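Local structure of apoptosis regulator Bcl-2 homolog (Murid herpesvirus 4, 4MI8) at residues 20-25 / 95-100; 90-95 / 122-127. The protein protects host cells from apoptosis, interacting with host BAK1 and BAX, and inhibits starvation-induced autophagy by binding host BECN1, contributing to latency and chronic infection. All coordinates share one frame; numbering follows the deposited sequence.

In the fold
Both contacts are buried and use helix 86-103, which receives helix 8-23 in contact 1 and helix 111-126 in contact 2; their centres lie about 14 Å apart and they share Val95, which touches the bound peptide instead of carrying either contact. In contact 1 the C-terminal turn of helix 8-23 packs closely on residues 95-100 through a valine, a serine hydroxyl, a cysteine and the aliphatic part of an arginine. Contact 2, nearer the centre of the chain, joins two almost antiparallel helical segments whose wider gap is filled by phenylalanine rings. The chemistry thus changes along one helix, from mixed to wholly aromatic.

Contact 1 of 2, residues 20-25 / 95-100; sequences KTVSKV and VGRYVC
The hydroxyl OG of Ser23 lies against both side-chain atoms of Cys100, 3.3 Å from its CB and 3.3 Å from its SG, while it hydrogen-bonds to the carbonyl O of Leu19 one turn back in its own helix. The torsion that sets OG beside the backbone N of Ser23 (chi1 -66°) places it within reach of Leu19 O and also against Cys100. Val22 completes the junction. Its two methyls divide the work, CG2 resting on Cys100 at 3.7 Å from CB, and CG1 meeting the aliphatic part of Arg97 at 4.1 Å from CG. The valine and the arginine chain cross at about a right angle. Arg97 runs extended as far as CD and then bends (chi3 65°), which turns the guanidinium away from Val22, toward its salt bridge with Asp94, so that the valine meets the methylenes CG and CD. Beyond Ser23 the helix ends in a Schellman motif: Lys24 adopts positive phi, Val25 N returns to Lys20 O at 2.9 Å, and Lys24 N to Thr21 O at 3.0 Å. Ile43 of helix 33-56 touches Val22, and Leu116 of helix 111-126 touches Cys100. Helix 86-103 is covered here by helices 8-23, 33-56, 68-81 and 111-126, and a hydrophobic central helix wrapped by others is the hallmark of the Bcl-2 fold.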
ATOM      1  N   LYS A  20      -2.159  -7.367   7.947  1.00 31.91           N
ATOM      2  CA  LYS A  20      -1.900  -8.325   9.047  1.00 35.98           C
ATOM      3  C   LYS A  20      -0.651  -9.106   8.689  1.00 40.90           C
ATOM      4  O   LYS A  20       0.222  -9.322   9.562  1.00 45.63           O
ATOM      5  CB  LYS A  20      -3.078  -9.282   9.307  1.00 36.04           C
ATOM      6  CG  LYS A  20      -4.351  -8.594   9.775  1.00 36.33           C
ATOM      7  CD  LYS A  20      -5.485  -9.570  10.154  1.00 37.24           C
ATOM      8  CE  LYS A  20      -6.615  -8.762  10.801  1.00 39.68           C
ATOM      9  NZ  LYS A  20      -7.945  -9.456  11.116  1.00 43.93           N
ATOM     10  N   THR A  21      -0.531  -9.489   7.405  1.00 38.74           N
ATOM     11  CA  THR A  21       0.651 -10.251   6.950  1.00 39.47           C
ATOM     12  C   THR A  21       1.915  -9.442   7.140  1.00 40.37           C
ATOM     13  O   THR A  21       2.855  -9.970   7.677  1.00 44.19           O
ATOM     14  CB  THR A  21       0.558 -10.755   5.475  1.00 40.51           C
ATOM     15  OG1 THR A  21      -0.540 -11.662   5.288  1.00 37.14           O
ATOM     16  CG2 THR A  21       1.801 -11.497   5.078  1.00 41.74           C
ATOM     17  N   VAL A  22       1.970  -8.180   6.695  1.00 38.48           N
ATOM     18  CA  VAL A  22       3.202  -7.408   6.789  1.00 33.98           C
ATOM     19  C   VAL A  22       3.440  -6.976   8.238  1.00 41.63           C
ATOM     20  O   VAL A  22       4.585  -6.687   8.648  1.00 41.55           O
ATOM     21  CB  VAL A  22       3.266  -6.174   5.833  1.00 33.61           C
ATOM     22  CG1 VAL A  22       3.050  -6.579   4.367  1.00 29.03           C
ATOM     23  CG2 VAL A  22       2.289  -5.073   6.251  1.00 30.19           C
ATOM     24  N   SER A  23       2.365  -6.931   9.033  1.00 44.80           N
ATOM     25  CA  SER A  23       2.510  -6.757  10.489  1.00 47.13           C
ATOM     26  C   SER A  23       2.851  -8.044  11.261  1.00 50.96           C
ATOM     27  O   SER A  23       3.186  -8.001  12.445  1.00 54.04           O
ATOM     28  CB  SER A  23       1.267  -6.111  11.068  1.00 45.65           C
ATOM     29  OG  SER A  23       1.186  -4.814  10.543  1.00 44.49           O
ATOM     30  N   LYS A  24       2.777  -9.186  10.584  1.00 52.02           N
ATOM     31  CA  LYS A  24       3.081 -10.473  11.217  1.00 58.27           C
ATOM     32  C   LYS A  24       2.084 -10.788  12.337  1.00 58.71           C
ATOM     33  O   LYS A  24       2.495 -11.191  13.415  1.00 62.76           O
ATOM     34  CB  LYS A  24       4.515 -10.498  11.766  1.00 60.51           C
ATOM     35  CG  LYS A  24       5.579 -10.362  10.701  1.00 63.12           C
ATOM     36  CD  LYS A  24       6.820  -9.768  11.354  1.00 74.08           C
ATOM     37  CE  LYS A  24       8.140 -10.199  10.690  1.00 78.56           C
ATOM     38  NZ  LYS A  24       8.861 -11.275  11.457  1.00 78.22           N
ATOM     39  N   VAL A  25       0.790 -10.575  12.081  1.00 56.00           N
ATOM     40  CA  VAL A  25      -0.271 -10.997  12.978  1.00 54.90           C
ATOM     41  C   VAL A  25      -1.296 -11.920  12.274  1.00 60.20           C
ATOM     42  O   VAL A  25      -2.499 -11.939  12.598  1.00 58.55           O
ATOM     43  CB  VAL A  25      -0.959  -9.813  13.680  1.00 54.13           C
ATOM     44  CG1 VAL A  25       0.043  -9.068  14.505  1.00 56.40           C
ATOM     45  CG2 VAL A  25      -1.653  -8.876  12.699  1.00 49.07           C
ATOM     46  N   VAL A  95       3.360   2.468   0.883  1.00 24.81           N
ATOM     47  CA  VAL A  95       3.234   3.400   2.044  1.00 27.37           C
ATOM     48  C   VAL A  95       2.612   2.711   3.256  1.00 28.40           C
ATOM     49  O   VAL A  95       3.147   2.807   4.410  1.00 30.86           O
ATOM     50  CB  VAL A  95       2.471   4.672   1.680  1.00 28.32           C
ATOM     51  CG1 VAL A  95       2.094   5.415   2.959  1.00 30.94           C
ATOM     52  CG2 VAL A  95       3.305   5.466   0.619  1.00 27.29           C
ATOM     53  N   GLY A  96       1.510   1.981   3.026  1.00 27.08           N
ATOM     54  CA  GLY A  96       0.860   1.236   4.147  1.00 26.78           C
ATOM     55  C   GLY A  96       1.815   0.171   4.715  1.00 28.90           C
ATOM     56  O   GLY A  96       1.808  -0.082   5.925  1.00 32.66           O
ATOM     57  N   ARG A  97       2.626  -0.474   3.864  1.00 26.27           N
ATOM     58  CA  ARG A  97       3.574  -1.456   4.355  1.00 28.83           C
ATOM     59  C   ARG A  97       4.640  -0.817   5.217  1.00 32.32           C
ATOM     60  O   ARG A  97       5.038  -1.405   6.219  1.00 35.89           O
ATOM     61  CB  ARG A  97       4.260  -2.190   3.213  1.00 26.27           C
ATOM     62  CG  ARG A  97       5.259  -3.229   3.690  1.00 28.01           C
ATOM     63  CD  ARG A  97       5.880  -4.105   2.557  1.00 26.09           C
ATOM     64  NE  ARG A  97       6.692  -3.311   1.628  1.00 26.66           N
ATOM     65  CZ  ARG A  97       8.034  -3.415   1.531  1.00 29.02           C
ATOM     66  NH1 ARG A  97       8.716  -4.292   2.252  1.00 28.72           N
ATOM     67  NH2 ARG A  97       8.713  -2.708   0.653  1.00 27.53           N
ATOM     68  N   TYR A  98       5.119   0.378   4.801  1.00 34.82           N
ATOM     69  CA  TYR A  98       6.105   1.124   5.573  1.00 36.11           C
ATOM     70  C   TYR A  98       5.504   1.410   6.957  1.00 37.45           C
ATOM     71  O   TYR A  98       6.133   1.083   7.956  1.00 42.09           O
ATOM     72  CB  TYR A  98       6.472   2.478   4.930  1.00 35.86           C
ATOM     73  CG  TYR A  98       7.600   3.178   5.718  1.00 40.15           C
ATOM     74  CD1 TYR A  98       8.945   2.854   5.464  1.00 41.86           C
ATOM     75  CD2 TYR A  98       7.334   4.130   6.737  1.00 42.96           C
ATOM     76  CE1 TYR A  98       9.996   3.441   6.179  1.00 44.49           C
ATOM     77  CE2 TYR A  98       8.387   4.736   7.455  1.00 47.16           C
ATOM     78  CZ  TYR A  98       9.719   4.379   7.157  1.00 48.96           C
ATOM     79  OH  TYR A  98      10.822   4.911   7.811  1.00 53.67           O
ATOM     80  N   VAL A  99       4.334   2.056   7.013  1.00 36.47           N
ATOM     81  CA  VAL A  99       3.711   2.382   8.292  1.00 38.25           C
ATOM     82  C   VAL A  99       3.671   1.130   9.217  1.00 40.68           C
ATOM     83  O   VAL A  99       4.245   1.153  10.320  1.00 44.33           O
ATOM     84  CB  VAL A  99       2.300   2.952   8.154  1.00 37.18           C
ATOM     85  CG1 VAL A  99       1.701   3.157   9.551  1.00 37.17           C
ATOM     86  CG2 VAL A  99       2.341   4.258   7.394  1.00 35.82           C
ATOM     87  N   CYS A 100       3.076   0.033   8.757  1.00 38.40           N
ATOM     88  CA  CYS A 100       3.101  -1.209   9.546  1.00 39.26           C
ATOM     89  C   CYS A 100       4.488  -1.590   9.985  1.00 42.76           C
ATOM     90  O   CYS A 100       4.656  -2.022  11.107  1.00 43.46           O
ATOM     91  CB  CYS A 100       2.558  -2.400   8.801  1.00 36.80           C
ATOM     92  SG  CYS A 100       0.806  -2.241   8.465  1.00 37.11           S
TER

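Contact 2 of 2, residues 90-95 / 122-127; sequences VGFFDV and HFFIEN
Phe92 reaches across to two successive phenylalanines of helix 111-126. Its CE1 comes to the edge of the Phe124 ring, in the plane of that ring and 3.8 Å from CD2, and the two side chains cross at about a right angle. Its CE2 is 3.8 Å from Phe123 CD1; these two side chains run past one another pointing opposite ways, with ring planes inclined by 37°. Phe93 adds a second approach to Phe124, rim to rim, with CE2 of Phe93 3.7 Å from CE2 of Phe124 and the planes at 56°. Within helix 86-103, CD1 of Phe92 lies over one face of Phe93 near its rim, and CD2 of Phe93 sits at the edge of the Phe92 ring, in its plane. Such long side chains suit the separation of the segments, whose axes approach no closer than 12.3 Å and run at 164°, nearly antiparallel. Behind Phe123 stands Asn127, with ND2 3.3 Å above the centre of one ring face; the bond from ND2 to Phe123 O, 3.2 Å long, probably steadies the amide over the ring, while Asn127 N also donates to that oxygen. Farther out, Phe76 meets both Phe92 and Phe123, Phe18 packs edge-to-face with Phe93, and Trp11 meets Phe124. The charged Asp94 is not among the touching groups and pairs with Arg50 and Tyr61. Those groups are all carbon, so cohesion between the two segments probably comes from dispersion and burial of aromatic surface.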
ATOM      1  N   VAL A  90       0.430   0.517  -6.356  1.00 22.10           N
ATOM      2  CA  VAL A  90       1.424  -0.231  -5.651  1.00 20.85           C
ATOM      3  C   VAL A  90       2.140   0.691  -4.644  1.00 19.63           C
ATOM      4  O   VAL A  90       2.423   0.308  -3.555  1.00 20.94           O
ATOM      5  CB  VAL A  90       2.473  -0.759  -6.644  1.00 21.46           C
ATOM      6  CG1 VAL A  90       3.701  -1.312  -5.887  1.00 19.84           C
ATOM      7  CG2 VAL A  90       1.825  -1.759  -7.594  1.00 20.61           C
ATOM      8  N   GLY A  91       2.407   1.930  -5.013  1.00 20.64           N
ATOM      9  CA  GLY A  91       2.988   2.925  -4.088  1.00 22.21           C
ATOM     10  C   GLY A  91       2.124   3.129  -2.821  1.00 24.57           C
ATOM     11  O   GLY A  91       2.664   3.260  -1.691  1.00 24.32           O
ATOM     12  N   PHE A  92       0.790   3.211  -3.018  1.00 25.54           N
ATOM     13  CA  PHE A  92      -0.190   3.296  -1.934  1.00 27.14           C
ATOM     14  C   PHE A  92       0.026   2.108  -0.949  1.00 27.86           C
ATOM     15  O   PHE A  92       0.067   2.245   0.314  1.00 29.55           O
ATOM     16  CB  PHE A  92      -1.575   3.320  -2.606  1.00 27.59           C
ATOM     17  CG  PHE A  92      -2.749   2.929  -1.713  1.00 29.58           C
ATOM     18  CD1 PHE A  92      -3.120   1.613  -1.597  1.00 26.96           C
ATOM     19  CD2 PHE A  92      -3.607   3.922  -1.171  1.00 31.89           C
ATOM     20  CE1 PHE A  92      -4.285   1.263  -0.898  1.00 29.98           C
ATOM     21  CE2 PHE A  92      -4.754   3.576  -0.441  1.00 32.32           C
ATOM     22  CZ  PHE A  92      -5.098   2.229  -0.310  1.00 31.60           C
ATOM     23  N   PHE A  93       0.142   0.924  -1.511  1.00 24.29           N
ATOM     24  CA  PHE A  93       0.327  -0.207  -0.618  1.00 22.52           C
ATOM     25  C   PHE A  93       1.672  -0.153   0.035  1.00 22.87           C
ATOM     26  O   PHE A  93       1.813  -0.667   1.141  1.00 23.67           O
ATOM     27  CB  PHE A  93       0.130  -1.545  -1.367  1.00 21.57           C
ATOM     28  CG  PHE A  93      -1.331  -1.956  -1.482  1.00 22.20           C
ATOM     29  CD1 PHE A  93      -2.032  -2.403  -0.341  1.00 21.99           C
ATOM     30  CD2 PHE A  93      -2.036  -1.849  -2.729  1.00 21.63           C
ATOM     31  CE1 PHE A  93      -3.379  -2.742  -0.446  1.00 24.44           C
ATOM     32  CE2 PHE A  93      -3.443  -2.177  -2.813  1.00 23.10           C
ATOM     33  CZ  PHE A  93      -4.098  -2.612  -1.701  1.00 23.75           C
ATOM     34  N   ASP A  94       2.700   0.381  -0.636  1.00 23.18           N
ATOM     35  CA  ASP A  94       4.066   0.348  -0.007  1.00 22.64           C
ATOM     36  C   ASP A  94       4.102   1.362   1.075  1.00 24.37           C
ATOM     37  O   ASP A  94       4.867   1.233   2.060  1.00 25.31           O
ATOM     38  CB  ASP A  94       5.147   0.755  -1.016  1.00 22.97           C
ATOM     39  CG  ASP A  94       6.542   0.452  -0.523  1.00 25.31           C
ATOM     40  OD1 ASP A  94       6.707  -0.537   0.249  1.00 27.30           O
ATOM     41  OD2 ASP A  94       7.524   1.153  -0.924  1.00 25.45           O
ATOM     42  N   VAL A  95       3.360   2.468   0.883  1.00 24.81           N
ATOM     43  CA  VAL A  95       3.234   3.400   2.044  1.00 27.37           C
ATOM     44  C   VAL A  95       2.612   2.711   3.256  1.00 28.40           C
ATOM     45  O   VAL A  95       3.147   2.807   4.410  1.00 30.86           O
ATOM     46  CB  VAL A  95       2.471   4.672   1.680  1.00 28.32           C
ATOM     47  CG1 VAL A  95       2.094   5.415   2.959  1.00 30.94           C
ATOM     48  CG2 VAL A  95       3.305   5.466   0.619  1.00 27.29           C
ATOM     49  N   HIS A 122     -10.890   2.728   3.178  1.00 49.48           N
ATOM     50  CA  HIS A 122     -11.843   3.774   2.861  1.00 56.42           C
ATOM     51  C   HIS A 122     -11.412   4.573   1.666  1.00 57.07           C
ATOM     52  O   HIS A 122     -12.254   5.149   0.944  1.00 58.91           O
ATOM     53  CB  HIS A 122     -12.045   4.693   4.060  1.00 61.71           C
ATOM     54  CG  HIS A 122     -12.700   4.018   5.242  1.00 70.70           C
ATOM     55  ND1 HIS A 122     -12.566   4.475   6.500  1.00 72.17           N
ATOM     56  CD2 HIS A 122     -13.510   2.887   5.317  1.00 74.39           C
ATOM     57  CE1 HIS A 122     -13.255   3.679   7.340  1.00 54.71           C
ATOM     58  NE2 HIS A 122     -13.832   2.708   6.614  1.00 77.60           N
ATOM     59  N   PHE A 123     -10.104   4.627   1.435  1.00 50.44           N
ATOM     60  CA  PHE A 123      -9.570   5.357   0.348  1.00 48.07           C
ATOM     61  C   PHE A 123      -9.605   4.493  -0.892  1.00 47.81           C
ATOM     62  O   PHE A 123     -10.004   4.966  -1.948  1.00 49.63           O
ATOM     63  CB  PHE A 123      -8.152   5.847   0.668  1.00 47.73           C
ATOM     64  CG  PHE A 123      -7.604   6.746  -0.383  1.00 50.42           C
ATOM     65  CD1 PHE A 123      -7.210   6.213  -1.616  1.00 48.51           C
ATOM     66  CD2 PHE A 123      -7.562   8.148  -0.189  1.00 52.90           C
ATOM     67  CE1 PHE A 123      -6.744   7.030  -2.651  1.00 50.69           C
ATOM     68  CE2 PHE A 123      -7.058   8.966  -1.203  1.00 53.84           C
ATOM     69  CZ  PHE A 123      -6.638   8.414  -2.438  1.00 53.73           C
ATOM     70  N   PHE A 124      -9.161   3.226  -0.776  1.00 43.54           N
ATOM     71  CA  PHE A 124      -9.140   2.342  -1.942  1.00 42.36           C
ATOM     72  C   PHE A 124     -10.571   2.314  -2.529  1.00 46.36           C
ATOM     73  O   PHE A 124     -10.769   2.505  -3.736  1.00 46.23           O
ATOM     74  CB  PHE A 124      -8.723   0.944  -1.495  1.00 38.10           C
ATOM     75  CG  PHE A 124      -8.449  -0.002  -2.607  1.00 35.24           C
ATOM     76  CD1 PHE A 124      -9.465  -0.696  -3.236  1.00 36.66           C
ATOM     77  CD2 PHE A 124      -7.117  -0.225  -3.004  1.00 33.77           C
ATOM     78  CE1 PHE A 124      -9.189  -1.606  -4.246  1.00 37.91           C
ATOM     79  CE2 PHE A 124      -6.817  -1.103  -4.009  1.00 32.54           C
ATOM     80  CZ  PHE A 124      -7.836  -1.812  -4.618  1.00 35.99           C
ATOM     81  N   ILE A 125     -11.554   2.050  -1.678  1.00 47.91           N
ATOM     82  CA  ILE A 125     -12.936   1.977  -2.165  1.00 55.37           C
ATOM     83  C   ILE A 125     -13.517   3.326  -2.613  1.00 57.12           C
ATOM     84  O   ILE A 125     -13.925   3.430  -3.764  1.00 58.14           O
ATOM     85  CB  ILE A 125     -13.875   1.226  -1.215  1.00 58.45           C
ATOM     86  CG1 ILE A 125     -13.313  -0.194  -0.976  1.00 59.58           C
ATOM     87  CG2 ILE A 125     -15.265   1.166  -1.833  1.00 63.03           C
ATOM     88  CD1 ILE A 125     -14.076  -1.047   0.008  1.00 57.80           C
ATOM     89  N   GLU A 126     -13.497   4.346  -1.755  1.00 57.99           N
ATOM     90  CA  GLU A 126     -14.078   5.644  -2.118  1.00 65.24           C
ATOM     91  C   GLU A 126     -13.485   6.144  -3.426  1.00 66.21           C
ATOM     92  O   GLU A 126     -14.204   6.732  -4.221  1.00 66.80           O
ATOM     93  CB  GLU A 126     -13.957   6.680  -0.999  1.00 69.03           C
ATOM     94  CG  GLU A 126     -15.137   6.642  -0.022  1.00 77.47           C
ATOM     95  CD  GLU A 126     -14.734   6.544   1.469  1.00 78.41           C
ATOM     96  OE1 GLU A 126     -13.868   7.342   1.904  1.00 83.22           O
ATOM     97  OE2 GLU A 126     -15.283   5.678   2.232  1.00 75.70           O
ATOM     98  N   ASN A 127     -12.208   5.844  -3.692  1.00 62.10           N
ATOM     99  CA  ASN A 127     -11.580   6.251  -4.952  1.00 59.80           C
ATOM    100  C   ASN A 127     -11.709   5.251  -6.071  1.00 57.78           C
ATOM    101  O   ASN A 127     -11.151   5.437  -7.140  1.00 59.24           O
ATOM    102  CB  ASN A 127     -10.112   6.679  -4.766  1.00 60.17           C
ATOM    103  CG  ASN A 127     -10.001   8.024  -4.069  1.00 67.54           C
ATOM    104  OD1 ASN A 127      -9.852   9.076  -4.733  1.00 70.08           O
ATOM    105  ND2 ASN A 127     -10.173   8.024  -2.733  1.00 66.45           N
TER